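Local coordinates for protein Alpha/beta hydrolase (Pseudomonas aeruginosa PAO1, PDB 4R1D) that probably acts as a lipase effector of the H2 type VI secretion system, binds calcium, and is held in complex with the protein Tli4, at residues 496-500 with 531-535; 429-435 with 516-522; 378-384 with 401-405. All blocks are in the same frame, centred on the assembly; numbering follows the deposited sequence.

Interactions 1 and 2 are neighbours, their centres about 8 Å apart. Strands 427-432 and 515-519, which interaction 2 pairs at one edge of the parallel sheet, lead into loops that meet the segments of interaction 1. Two bonds tie them: Gly532 N lies 2.7 Å from Asp434 OD2, and Tyr533 OH lies 2.8 Å from His519 ND1. Asp497 and His535 of interaction 1 probably belong, with Ser256, to the active site. Interaction 3 is remote, its centre about 30 Å from that of interaction 1 and about 35 Å from that of interaction 2, but its helix 400-421 runs on toward strand 427-432. All three lie away from the calcium site.

Interaction 1 of 3, residues 496-500 with 531-535; sequences GDETV and RGYEH
Arg531 comes first: its NH2 lies 4.4 Å from Glu498 OE2. The oxygen stands well out of the guanidinium plane and no N-H points at it, so any attraction is probably one of charge only; Ser436 accepts from Arg531 NE, and Glu498 has its salt bridge with Arg437. Tyr533 takes part through its backbone. Its carbonyl oxygen lies 3.5 Å from Asp497 CB and receives a hydrogen from water 1, which also donates to Gly496 O and so bridges the two segments.

Both segments belong to connections flanking the last strand, 515-519, of the parallel sheet, the region where an alpha/beta-hydrolase fold commonly carries its acid and its histidine. Ser256, just beyond strand 250-255, bonds to His535 NE2, so the arrangement of Ser256, His535 and Asp497 is consistent with a Ser-His-Asp triad.

Glu534 crosses Glu498 at about a right angle, CG to CG at 3.8 Å. Its OE2 takes a hydrogen from water 2, which also bonds to Thr499 OG1, and this carboxylate oxygen accepts from Gln536 N as well.

His535 is held through backbone and ring alike. Its N donates to Asp497 O at 2.9 Å, while ND1 donates to Asp497 OD2 at 2.8 Å in a fairly straight bond (158°). OD2 lies in the ring plane and is approached on its syn side, 31° out of the carboxylate plane. The carboxylate is braced from its own loop: with chi1 at 69°, Asp497 CG sits between backbone N and carbonyl carbon, and OD1 accepts from Thr499 N (2.9 Å), an Asx turn, and from Val500 N (2.7 Å). Thr499 CG2 covers one face of the imidazole over its centre, and Val500 CG2 approaches His535 CE1 obliquely at 3.5 Å.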
ATOM      1  N   GLY A 496      -0.674   5.632  23.317  1.00 15.82           N
ATOM      2  CA  GLY A 496      -0.411   6.113  21.971  1.00 15.51           C
ATOM      3  C   GLY A 496      -1.691   6.589  21.319  1.00 17.09           C
ATOM      4  O   GLY A 496      -2.528   7.229  21.969  1.00 17.20           O
ATOM      5  N   ASP A 497      -1.849   6.282  20.035  1.00 15.39           N
ATOM      6  CA  ASP A 497      -3.055   6.686  19.319  1.00 16.84           C
ATOM      7  C   ASP A 497      -3.759   5.487  18.687  1.00 18.60           C
ATOM      8  O   ASP A 497      -4.554   5.654  17.772  1.00 17.94           O
ATOM      9  CB  ASP A 497      -2.722   7.749  18.260  1.00 18.47           C
ATOM     10  CG  ASP A 497      -1.899   7.192  17.106  1.00 14.23           C
ATOM     11  OD1 ASP A 497      -1.716   5.963  17.061  1.00 14.44           O
ATOM     12  OD2 ASP A 497      -1.450   7.974  16.237  1.00 16.15           O
ATOM     13  N   GLU A 498      -3.457   4.289  19.202  1.00 16.57           N
ATOM     14  CA  GLU A 498      -4.004   3.007  18.740  1.00 18.72           C
ATOM     15  C   GLU A 498      -3.045   2.316  17.781  1.00 17.17           C
ATOM     16  O   GLU A 498      -2.910   1.095  17.802  1.00 19.85           O
ATOM     17  CB  GLU A 498      -5.389   3.133  18.089  1.00 23.04           C
ATOM     18  CG  GLU A 498      -6.418   3.837  18.949  1.00 25.47           C
ATOM     19  CD  GLU A 498      -7.551   2.941  19.372  1.00 36.09           C
ATOM     20  OE1 GLU A 498      -8.007   2.115  18.544  1.00 35.19           O
ATOM     21  OE2 GLU A 498      -7.987   3.080  20.536  1.00 33.46           O
ATOM     22  N   THR A 499      -2.374   3.104  16.949  1.00 18.48           N
ATOM     23  CA  THR A 499      -1.452   2.543  15.964  1.00 16.59           C
ATOM     24  C   THR A 499       0.008   2.887  16.239  1.00 16.47           C
ATOM     25  O   THR A 499       0.886   2.056  16.018  1.00 21.06           O
ATOM     26  CB  THR A 499      -1.819   2.985  14.541  1.00 18.06           C
ATOM     27  OG1 THR A 499      -2.979   2.268  14.122  1.00 19.01           O
ATOM     28  CG2 THR A 499      -0.670   2.684  13.574  1.00 20.77           C
ATOM     29  N   VAL A 500       0.257   4.104  16.719  1.00 15.38           N
ATOM     30  CA  VAL A 500       1.610   4.558  17.035  1.00 16.70           C
ATOM     31  C   VAL A 500       1.769   4.718  18.555  1.00 13.46           C
ATOM     32  O   VAL A 500       1.161   5.596  19.149  1.00 13.77           O
ATOM     33  CB  VAL A 500       1.903   5.908  16.339  1.00 16.91           C
ATOM     34  CG1 VAL A 500       3.293   6.463  16.717  1.00 15.02           C
ATOM     35  CG2 VAL A 500       1.784   5.747  14.809  1.00 16.46           C
ATOM     36  N   ARG A 531      -9.919  13.345  25.311  1.00 23.37           N
ATOM     37  CA  ARG A 531      -9.188  12.092  25.102  1.00 20.35           C
ATOM     38  C   ARG A 531      -8.389  12.208  23.802  1.00 20.73           C
ATOM     39  O   ARG A 531      -8.876  12.793  22.828  1.00 17.24           O
ATOM     40  CB  ARG A 531     -10.177  10.925  24.982  1.00 22.09           C
ATOM     41  CG  ARG A 531      -9.537   9.543  24.787  1.00 20.81           C
ATOM     42  CD  ARG A 531     -10.593   8.510  24.383  1.00 23.66           C
ATOM     43  NE  ARG A 531     -10.076   7.147  24.448  1.00 23.95           N
ATOM     44  CZ  ARG A 531     -10.606   6.107  23.807  1.00 23.95           C
ATOM     45  NH1 ARG A 531     -11.679   6.267  23.041  1.00 22.08           N
ATOM     46  NH2 ARG A 531     -10.060   4.902  23.933  1.00 24.29           N
ATOM     47  N   GLY A 532      -7.168  11.677  23.794  1.00 17.03           N
ATOM     48  CA  GLY A 532      -6.333  11.714  22.599  1.00 18.78           C
ATOM     49  C   GLY A 532      -7.030  11.038  21.437  1.00 19.16           C
ATOM     50  O   GLY A 532      -7.799  10.099  21.625  1.00 17.84           O
ATOM     51  N   TYR A 533      -6.764  11.519  20.228  1.00 19.37           N
ATOM     52  CA  TYR A 533      -7.441  11.022  19.041  1.00 14.95           C
ATOM     53  C   TYR A 533      -6.891   9.675  18.591  1.00 17.89           C
ATOM     54  O   TYR A 533      -5.828   9.246  19.029  1.00 17.89           O
ATOM     55  CB  TYR A 533      -7.345  12.051  17.902  1.00 15.59           C
ATOM     56  CG  TYR A 533      -5.993  12.726  17.808  1.00 16.95           C
ATOM     57  CD1 TYR A 533      -4.889  12.051  17.284  1.00 19.84           C
ATOM     58  CD2 TYR A 533      -5.815  14.034  18.239  1.00 15.61           C
ATOM     59  CE1 TYR A 533      -3.637  12.666  17.196  1.00 14.56           C
ATOM     60  CE2 TYR A 533      -4.577  14.658  18.155  1.00 15.24           C
ATOM     61  CZ  TYR A 533      -3.488  13.969  17.641  1.00 14.65           C
ATOM     62  OH  TYR A 533      -2.261  14.584  17.565  1.00 14.40           O
ATOM     63  N   GLU A 534      -7.644   9.014  17.719  1.00 17.79           N
ATOM     64  CA  GLU A 534      -7.239   7.758  17.115  1.00 16.18           C
ATOM     65  C   GLU A 534      -6.451   8.053  15.840  1.00 16.40           C
ATOM     66  O   GLU A 534      -6.696   9.048  15.165  1.00 16.83           O
ATOM     67  CB  GLU A 534      -8.490   6.923  16.803  1.00 18.67           C
ATOM     68  CG  GLU A 534      -8.234   5.568  16.145  1.00 25.57           C
ATOM     69  CD  GLU A 534      -8.094   5.657  14.637  1.00 23.74           C
ATOM     70  OE1 GLU A 534      -8.796   6.485  14.016  1.00 25.54           O
ATOM     71  OE2 GLU A 534      -7.263   4.909  14.074  1.00 19.39           O
ATOM     72  N   HIS A 535      -5.496   7.186  15.534  1.00 15.13           N
ATOM     73  CA  HIS A 535      -4.558   7.380  14.429  1.00 18.19           C
ATOM     74  C   HIS A 535      -5.201   7.701  13.075  1.00 15.77           C
ATOM     75  O   HIS A 535      -4.876   8.702  12.438  1.00 14.50           O
ATOM     76  CB  HIS A 535      -3.671   6.134  14.288  1.00 14.17           C
ATOM     77  CG  HIS A 535      -2.558   6.282  13.298  1.00 14.60           C
ATOM     78  ND1 HIS A 535      -1.382   6.937  13.596  1.00 12.37           N
ATOM     79  CD2 HIS A 535      -2.428   5.842  12.020  1.00 13.23           C
ATOM     80  CE1 HIS A 535      -0.582   6.908  12.544  1.00 13.18           C
ATOM     81  NE2 HIS A 535      -1.191   6.245  11.575  1.00 15.57           N
TER
HETATM   82  O   HOH W   1      -4.095   9.587  21.324  1.00 16.79           O
HETATM   83  O   HOH W   2      -5.572   2.973  14.854  1.00 31.04           O

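Interaction 2 of 3, residues 429-435 with 516-522; sequences AHYGADD and SFRHGSK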
ATOM      1  N   ALA A 429       5.589  19.049  14.619  1.00 14.34           N
ATOM      2  CA  ALA A 429       5.018  17.715  14.717  1.00 12.33           C
ATOM      3  C   ALA A 429       3.901  17.675  15.763  1.00 14.37           C
ATOM      4  O   ALA A 429       3.972  18.368  16.771  1.00 16.26           O
ATOM      5  CB  ALA A 429       6.113  16.729  15.083  1.00 12.65           C
ATOM      6  N   HIS A 430       2.873  16.866  15.520  1.00 13.05           N
ATOM      7  CA  HIS A 430       1.877  16.587  16.555  1.00 12.95           C
ATOM      8  C   HIS A 430       1.581  15.085  16.577  1.00 15.70           C
ATOM      9  O   HIS A 430       1.744  14.391  15.575  1.00 14.21           O
ATOM     10  CB  HIS A 430       0.592  17.420  16.364  1.00 12.84           C
ATOM     11  CG  HIS A 430      -0.145  17.107  15.096  1.00 12.49           C
ATOM     12  ND1 HIS A 430       0.106  17.764  13.909  1.00 13.51           N
ATOM     13  CD2 HIS A 430      -1.100  16.185  14.825  1.00 14.13           C
ATOM     14  CE1 HIS A 430      -0.671  17.262  12.961  1.00 12.41           C
ATOM     15  NE2 HIS A 430      -1.408  16.302  13.490  1.00 11.70           N
ATOM     16  N   TYR A 431       1.181  14.569  17.727  1.00 12.84           N
ATOM     17  CA  TYR A 431       0.943  13.142  17.843  1.00 15.38           C
ATOM     18  C   TYR A 431       0.000  12.850  19.007  1.00 15.15           C
ATOM     19  O   TYR A 431      -0.197  13.698  19.877  1.00 14.95           O
ATOM     20  CB  TYR A 431       2.272  12.389  18.012  1.00 14.62           C
ATOM     21  CG  TYR A 431       3.057  12.793  19.243  1.00 15.23           C
ATOM     22  CD1 TYR A 431       3.715  14.017  19.303  1.00 14.58           C
ATOM     23  CD2 TYR A 431       3.137  11.947  20.349  1.00 17.50           C
ATOM     24  CE1 TYR A 431       4.434  14.393  20.438  1.00 13.23           C
ATOM     25  CE2 TYR A 431       3.854  12.309  21.473  1.00 17.45           C
ATOM     26  CZ  TYR A 431       4.499  13.527  21.513  1.00 15.59           C
ATOM     27  OH  TYR A 431       5.213  13.888  22.642  1.00 14.69           O
ATOM     28  N   GLY A 432      -0.592  11.661  18.991  1.00 16.81           N
ATOM     29  CA  GLY A 432      -1.518  11.230  20.029  1.00 15.84           C
ATOM     30  C   GLY A 432      -0.791  10.419  21.085  1.00 16.62           C
ATOM     31  O   GLY A 432      -0.169   9.396  20.786  1.00 16.47           O
ATOM     32  N   ALA A 433      -0.867  10.889  22.325  1.00 18.03           N
ATOM     33  CA  ALA A 433      -0.200  10.237  23.433  1.00 19.27           C
ATOM     34  C   ALA A 433      -1.210  10.070  24.554  1.00 17.58           C
ATOM     35  O   ALA A 433      -1.352  10.941  25.407  1.00 18.79           O
ATOM     36  CB  ALA A 433       0.962  11.071  23.902  1.00 17.13           C
ATOM     37  N   ASP A 434      -1.918   8.951  24.542  1.00 17.00           N
ATOM     38  CA  ASP A 434      -3.020   8.774  25.473  1.00 20.24           C
ATOM     39  C   ASP A 434      -2.992   7.382  26.050  1.00 19.27           C
ATOM     40  O   ASP A 434      -2.935   6.390  25.318  1.00 17.48           O
ATOM     41  CB  ASP A 434      -4.352   9.023  24.776  1.00 20.38           C
ATOM     42  CG  ASP A 434      -5.476   9.289  25.753  1.00 20.85           C
ATOM     43  OD1 ASP A 434      -5.933   8.334  26.411  1.00 21.87           O
ATOM     44  OD2 ASP A 434      -5.906  10.455  25.869  1.00 19.37           O
ATOM     45  N   ASP A 435      -3.031   7.305  27.377  1.00 21.24           N
ATOM     46  CA  ASP A 435      -2.948   6.013  28.044  1.00 19.37           C
ATOM     47  C   ASP A 435      -4.247   5.209  27.985  1.00 24.69           C
ATOM     48  O   ASP A 435      -4.271   4.060  28.417  1.00 24.34           O
ATOM     49  CB  ASP A 435      -2.464   6.189  29.484  1.00 19.01           C
ATOM     50  CG  ASP A 435      -0.956   6.335  29.566  1.00 22.51           C
ATOM     51  OD1 ASP A 435      -0.249   5.525  28.929  1.00 25.43           O
ATOM     52  OD2 ASP A 435      -0.474   7.256  30.257  1.00 22.21           O
ATOM     53  N   SER A 516       6.641  20.463  18.867  1.00 12.85           N
ATOM     54  CA  SER A 516       6.057  19.131  19.049  1.00 15.52           C
ATOM     55  C   SER A 516       4.834  19.234  19.967  1.00 18.63           C
ATOM     56  O   SER A 516       4.933  19.690  21.119  1.00 17.17           O
ATOM     57  CB  SER A 516       7.097  18.156  19.624  1.00 16.28           C
ATOM     58  OG  SER A 516       6.552  16.864  19.851  1.00 16.65           O
ATOM     59  N   PHE A 517       3.677  18.838  19.444  1.00 15.20           N
ATOM     60  CA  PHE A 517       2.420  18.896  20.193  1.00 15.27           C
ATOM     61  C   PHE A 517       1.987  17.517  20.656  1.00 16.36           C
ATOM     62  O   PHE A 517       1.675  16.630  19.842  1.00 16.05           O
ATOM     63  CB  PHE A 517       1.323  19.561  19.360  1.00 14.41           C
ATOM     64  CG  PHE A 517       1.645  20.975  18.973  1.00 16.75           C
ATOM     65  CD1 PHE A 517       2.513  21.240  17.925  1.00 15.02           C
ATOM     66  CD2 PHE A 517       1.092  22.040  19.668  1.00 17.76           C
ATOM     67  CE1 PHE A 517       2.827  22.526  17.568  1.00 15.96           C
ATOM     68  CE2 PHE A 517       1.399  23.334  19.324  1.00 14.02           C
ATOM     69  CZ  PHE A 517       2.266  23.586  18.264  1.00 16.89           C
ATOM     70  N   ARG A 518       1.982  17.345  21.977  1.00 13.82           N
ATOM     71  CA  ARG A 518       1.701  16.061  22.586  1.00 14.27           C
ATOM     72  C   ARG A 518       0.220  16.034  22.987  1.00 17.88           C
ATOM     73  O   ARG A 518      -0.177  16.590  24.015  1.00 18.03           O
ATOM     74  CB  ARG A 518       2.620  15.890  23.791  1.00 15.80           C
ATOM     75  CG  ARG A 518       2.563  14.562  24.548  1.00 18.52           C
ATOM     76  CD  ARG A 518       3.660  14.630  25.624  1.00 18.52           C
ATOM     77  NE  ARG A 518       3.774  13.455  26.487  1.00 18.82           N
ATOM     78  CZ  ARG A 518       4.516  12.383  26.226  1.00 20.20           C
ATOM     79  NH1 ARG A 518       5.196  12.292  25.085  1.00 18.31           N
ATOM     80  NH2 ARG A 518       4.567  11.384  27.109  1.00 17.41           N
ATOM     81  N   HIS A 519      -0.602  15.414  22.151  1.00 13.76           N
ATOM     82  CA  HIS A 519      -2.053  15.491  22.333  1.00 13.71           C
ATOM     83  C   HIS A 519      -2.593  14.296  23.117  1.00 17.34           C
ATOM     84  O   HIS A 519      -2.205  13.160  22.885  1.00 20.39           O
ATOM     85  CB  HIS A 519      -2.775  15.626  20.982  1.00 15.90           C
ATOM     86  CG  HIS A 519      -2.495  16.923  20.283  1.00 18.37           C
ATOM     87  ND1 HIS A 519      -2.338  17.014  18.915  1.00 17.71           N
ATOM     88  CD2 HIS A 519      -2.355  18.179  20.762  1.00 16.98           C
ATOM     89  CE1 HIS A 519      -2.099  18.270  18.585  1.00 14.96           C
ATOM     90  NE2 HIS A 519      -2.101  18.999  19.687  1.00 16.15           N
ATOM     91  N   GLY A 520      -3.510  14.555  24.040  1.00 18.18           N
ATOM     92  CA  GLY A 520      -4.092  13.475  24.809  1.00 14.65           C
ATOM     93  C   GLY A 520      -3.672  13.485  26.267  1.00 18.58           C
ATOM     94  O   GLY A 520      -3.077  14.447  26.752  1.00 18.09           O
ATOM     95  N   SER A 521      -3.964  12.386  26.954  1.00 22.42           N
ATOM     96  CA  SER A 521      -3.825  12.322  28.402  1.00 21.99           C
ATOM     97  C   SER A 521      -2.397  12.542  28.908  1.00 20.70           C
ATOM     98  O   SER A 521      -2.198  13.002  30.039  1.00 21.55           O
ATOM     99  CB  SER A 521      -4.356  10.984  28.910  1.00 20.11           C
ATOM    100  OG  SER A 521      -3.419   9.950  28.661  1.00 18.21           O
ATOM    101  N   LYS A 522      -1.398  12.214  28.088  1.00 17.96           N
ATOM    102  CA  LYS A 522      -0.002  12.352  28.507  1.00 19.78           C
ATOM    103  C   LYS A 522       0.598  13.719  28.190  1.00 19.45           C
ATOM    104  O   LYS A 522       1.762  13.980  28.485  1.00 17.38           O
ATOM    105  CB  LYS A 522       0.860  11.232  27.907  1.00 20.64           C
ATOM    106  CG  LYS A 522       0.300   9.839  28.167  1.00 21.89           C
ATOM    107  CD  LYS A 522       1.159   8.740  27.552  1.00 18.78           C
ATOM    108  CE  LYS A 522       2.505   8.572  28.270  1.00 23.19           C
ATOM    109  NZ  LYS A 522       2.322   8.156  29.702  1.00 21.65           N
TER
HETATM  110  O   HOH W   3      -1.938   9.437  30.873  1.00 24.44           O
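Lys522 NZ and Asp435 OD2 form a salt bridge of 3.0 Å, the nitrogen approaching on the syn side; Ser494 bonds to both residues. Alongside, Ser521 N donates to Asp434 OD2 at 2.9 Å from above the carboxylate plane, while Asp434 OD1 bonds to Ser436, and Ser521 OG accepts from Asp435 N at 3.0 Å. Arg518, extended from CG to NE, sends NH1 to Tyr431 OH (2.9 Å, 157°) with the oxygen in the guanidinium plane; NH1 also bonds to Gln506. NE donates to Lys522 O, fixing the group's rotation.

Backbone bonds zip the strands in parallel: Phe517 N to Ala429 O (2.7 Å), Tyr431 N to Phe517 O, His519 N to Tyr431 O and Ala433 N to His519 O. Beyond the strands the register slips: Ala433 O accepts from Lys522 N rather than from Ser521 N.

The Tyr431 ring receives Arg518 CA over one face, 4.2 Å from its centroid, while Ser516 OG meets its edge; Glu182 bonds to both hydroxyls. His430 CB packs 3.6 Å from His519 CE1.

Main-chain bonds thus predominate along the strands, with Arg518-Tyr431 added on one sheet face; beyond Ala433, side-chain bonds and the salt bridge join in.

Interaction 3 of 3, residues 378-384 with 401-405; sequences LVPEQNS and RDNFE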
ATOM      1  N   LEU A 378       8.898 -12.766  14.267  1.00 17.13           N
ATOM      2  CA  LEU A 378       7.880 -12.042  13.502  1.00 14.50           C
ATOM      3  C   LEU A 378       7.182 -12.968  12.509  1.00 16.35           C
ATOM      4  O   LEU A 378       5.961 -12.914  12.341  1.00 18.02           O
ATOM      5  CB  LEU A 378       8.535 -10.902  12.746  1.00 14.59           C
ATOM      6  CG  LEU A 378       7.555  -9.972  12.032  1.00 14.41           C
ATOM      7  CD1 LEU A 378       6.693  -9.238  13.054  1.00 17.50           C
ATOM      8  CD2 LEU A 378       8.343  -8.982  11.175  1.00 16.98           C
ATOM      9  N   VAL A 379       7.977 -13.791  11.836  1.00 15.18           N
ATOM     10  CA  VAL A 379       7.464 -14.844  10.975  1.00 16.12           C
ATOM     11  C   VAL A 379       8.025 -16.190  11.420  1.00 20.06           C
ATOM     12  O   VAL A 379       9.019 -16.678  10.874  1.00 18.09           O
ATOM     13  CB  VAL A 379       7.798 -14.593   9.499  1.00 16.40           C
ATOM     14  CG1 VAL A 379       7.098 -15.628   8.620  1.00 17.20           C
ATOM     15  CG2 VAL A 379       7.377 -13.195   9.108  1.00 19.86           C
ATOM     16  N   PRO A 380       7.389 -16.789  12.434  1.00 17.69           N
ATOM     17  CA  PRO A 380       7.825 -18.107  12.907  1.00 20.77           C
ATOM     18  C   PRO A 380       7.750 -19.111  11.768  1.00 24.55           C
ATOM     19  O   PRO A 380       7.097 -18.876  10.738  1.00 18.90           O
ATOM     20  CB  PRO A 380       6.800 -18.451  13.987  1.00 24.46           C
ATOM     21  CG  PRO A 380       5.592 -17.616  13.658  1.00 19.46           C
ATOM     22  CD  PRO A 380       6.150 -16.337  13.091  1.00 16.77           C
ATOM     23  N   GLU A 381       8.434 -20.228  11.948  1.00 19.22           N
ATOM     24  CA  GLU A 381       8.471 -21.264  10.933  1.00 18.40           C
ATOM     25  C   GLU A 381       7.065 -21.656  10.475  1.00 20.73           C
ATOM     26  O   GLU A 381       6.831 -21.913   9.289  1.00 23.16           O
ATOM     27  CB  GLU A 381       9.219 -22.490  11.478  1.00 21.69           C
ATOM     28  CG  GLU A 381       9.694 -23.431  10.392  1.00 34.84           C
ATOM     29  CD  GLU A 381      10.670 -22.753   9.442  1.00 41.43           C
ATOM     30  OE1 GLU A 381      11.806 -22.454   9.870  1.00 43.84           O
ATOM     31  OE2 GLU A 381      10.297 -22.507   8.272  1.00 35.59           O
ATOM     32  N   GLN A 382       6.123 -21.693  11.410  1.00 22.62           N
ATOM     33  CA  GLN A 382       4.759 -22.084  11.077  1.00 22.90           C
ATOM     34  C   GLN A 382       4.153 -21.164  10.017  1.00 18.20           C
ATOM     35  O   GLN A 382       3.180 -21.533   9.369  1.00 21.02           O
ATOM     36  CB  GLN A 382       3.864 -22.072  12.317  1.00 20.20           C
ATOM     37  CG  GLN A 382       3.749 -20.698  12.972  1.00 19.76           C
ATOM     38  CD  GLN A 382       2.538 -20.583  13.871  1.00 21.71           C
ATOM     39  OE1 GLN A 382       2.513 -21.125  14.978  1.00 21.52           O
ATOM     40  NE2 GLN A 382       1.520 -19.875  13.397  1.00 18.74           N
ATOM     41  N   ASN A 383       4.718 -19.968   9.864  1.00 18.96           N
ATOM     42  CA  ASN A 383       4.137 -18.964   8.965  1.00 19.77           C
ATOM     43  C   ASN A 383       4.945 -18.740   7.686  1.00 22.17           C
ATOM     44  O   ASN A 383       4.612 -17.862   6.881  1.00 17.96           O
ATOM     45  CB  ASN A 383       3.918 -17.629   9.697  1.00 21.22           C
ATOM     46  CG  ASN A 383       2.762 -17.687  10.687  1.00 16.46           C
ATOM     47  OD1 ASN A 383       1.993 -18.659  10.705  1.00 16.98           O
ATOM     48  ND2 ASN A 383       2.623 -16.646  11.508  1.00 15.41           N
ATOM     49  N   SER A 384       6.008 -19.519   7.506  1.00 16.71           N
ATOM     50  CA  SER A 384       6.833 -19.431   6.301  1.00 19.26           C
ATOM     51  C   SER A 384       6.017 -19.696   5.039  1.00 21.52           C
ATOM     52  O   SER A 384       6.307 -19.137   3.976  1.00 19.63           O
ATOM     53  CB  SER A 384       7.994 -20.434   6.363  1.00 25.06           C
ATOM     54  OG  SER A 384       8.755 -20.269   7.545  1.00 24.54           O
ATOM     55  N   ARG A 401      12.230 -17.121   2.054  1.00 22.98           N
ATOM     56  CA  ARG A 401      12.932 -16.629   3.232  1.00 19.66           C
ATOM     57  C   ARG A 401      14.136 -15.780   2.807  1.00 21.96           C
ATOM     58  O   ARG A 401      14.453 -14.794   3.461  1.00 20.02           O
ATOM     59  CB  ARG A 401      13.332 -17.806   4.135  1.00 28.96           C
ATOM     60  CG  ARG A 401      13.843 -17.459   5.528  1.00 38.19           C
ATOM     61  CD  ARG A 401      12.816 -16.752   6.417  1.00 29.19           C
ATOM     62  NE  ARG A 401      11.750 -17.589   6.990  1.00 30.11           N
ATOM     63  CZ  ARG A 401      11.061 -17.231   8.078  1.00 22.42           C
ATOM     64  NH1 ARG A 401      11.371 -16.101   8.693  1.00 19.70           N
ATOM     65  NH2 ARG A 401      10.084 -17.990   8.560  1.00 23.49           N
ATOM     66  N   ASP A 402      14.780 -16.142   1.693  1.00 20.29           N
ATOM     67  CA  ASP A 402      15.874 -15.340   1.141  1.00 20.40           C
ATOM     68  C   ASP A 402      15.365 -13.932   0.885  1.00 20.32           C
ATOM     69  O   ASP A 402      15.994 -12.952   1.262  1.00 18.16           O
ATOM     70  CB  ASP A 402      16.361 -15.897  -0.202  1.00 17.56           C
ATOM     71  CG  ASP A 402      17.294 -17.086  -0.061  1.00 25.50           C
ATOM     72  OD1 ASP A 402      17.854 -17.311   1.036  1.00 23.18           O
ATOM     73  OD2 ASP A 402      17.481 -17.791  -1.079  1.00 23.48           O
ATOM     74  N   ASN A 403      14.234 -13.848   0.200  1.00 19.26           N
ATOM     75  CA  ASN A 403      13.639 -12.554  -0.132  1.00 17.16           C
ATOM     76  C   ASN A 403      13.303 -11.769   1.125  1.00 19.53           C
ATOM     77  O   ASN A 403      13.628 -10.586   1.238  1.00 16.21           O
ATOM     78  CB  ASN A 403      12.380 -12.753  -0.967  1.00 21.47           C
ATOM     79  CG  ASN A 403      11.971 -11.496  -1.681  1.00 39.64           C
ATOM     80  OD1 ASN A 403      12.626 -11.084  -2.637  1.00 42.72           O
ATOM     81  ND2 ASN A 403      10.892 -10.863  -1.215  1.00 35.84           N
ATOM     82  N   PHE A 404      12.639 -12.435   2.065  1.00 18.59           N
ATOM     83  CA  PHE A 404      12.232 -11.794   3.310  1.00 16.44           C
ATOM     84  C   PHE A 404      13.419 -11.268   4.114  1.00 15.38           C
ATOM     85  O   PHE A 404      13.389 -10.137   4.599  1.00 16.26           O
ATOM     86  CB  PHE A 404      11.373 -12.749   4.155  1.00 19.13           C
ATOM     87  CG  PHE A 404      11.022 -12.206   5.510  1.00 17.00           C
ATOM     88  CD1 PHE A 404      10.179 -11.105   5.638  1.00 16.28           C
ATOM     89  CD2 PHE A 404      11.536 -12.782   6.661  1.00 18.38           C
ATOM     90  CE1 PHE A 404       9.862 -10.597   6.889  1.00 18.50           C
ATOM     91  CE2 PHE A 404      11.209 -12.277   7.915  1.00 15.75           C
ATOM     92  CZ  PHE A 404      10.373 -11.186   8.026  1.00 19.28           C
ATOM     93  N   GLU A 405      14.477 -12.070   4.258  1.00 16.97           N
ATOM     94  CA  GLU A 405      15.626 -11.614   5.039  1.00 19.32           C
ATOM     95  C   GLU A 405      16.337 -10.433   4.384  1.00 17.11           C
ATOM     96  O   GLU A 405      16.792  -9.500   5.071  1.00 16.43           O
ATOM     97  CB  GLU A 405      16.588 -12.780   5.326  1.00 19.05           C
ATOM     98  CG  GLU A 405      15.926 -13.849   6.185  1.00 20.02           C
ATOM     99  CD  GLU A 405      16.854 -14.991   6.537  1.00 31.73           C
ATOM    100  OE1 GLU A 405      18.025 -14.965   6.121  1.00 34.07           O
ATOM    101  OE2 GLU A 405      16.402 -15.917   7.235  1.00 26.38           O
TER
HETATM  102  O   HOH W   4      10.819 -14.210  11.235  1.00 17.19           O
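Arg401 reaches from helix 400-421 to the loop 378-384 and takes hold of Val379 O with both terminal nitrogens, an end-on, bifurcated grip on one main-chain carbonyl. Both segments lie in the long connection between strands 274-280 and 427-432 of the alpha/beta-hydrolase sheet, and helix 400-421 is the element that brings the chain back to the latter strand.

Hydrogen bonds dominate. NH2 gives the shorter and straighter bond to Val379 O, 2.9 Å and 161°, whereas NH1 reaches the same oxygen at 3.3 Å with a more bent geometry. The oxygen lies exactly in the guanidinium plane. NH1 meets a lone pair of Val379 O, in the carbonyl plane; NH2 is tilted from that plane. NH2 spends its other hydrogen on Ser384 OG at 2.8 Å, again close to the guanidinium plane, so three bonds fix the group against rotation. Bends at chi2 (63°) and chi3 (76°) carry the arginine chain from the helix flank to this position.

Water 4 adds an indirect link, accepting from Val379 N at 2.9 Å and from Arg401 NH1 at 3.2 Å.

The electrostatic element is weaker: Glu381 OE2 stands 4.5 Å from Arg401 NH2, beyond salt-bridge range, but its charge probably favours the arginine where it lies.

One turn along the helix, Phe404 supplies the apolar part. Met294 of helix 289-296 packs against both Leu378 and Val379. A different side of helix 400-421 faces the partner protein chain, where Glu405 forms a salt bridge with Lys91 of that chain and Asp402 bonds to its Ser115. Within the contact, Phe404 CZ has two aliphatic neighbours: Leu378 CD2 meets the ring edge 4.3 Å from CZ, and Val379 CG2 approaches obliquely, 3.8 Å from the same CZ.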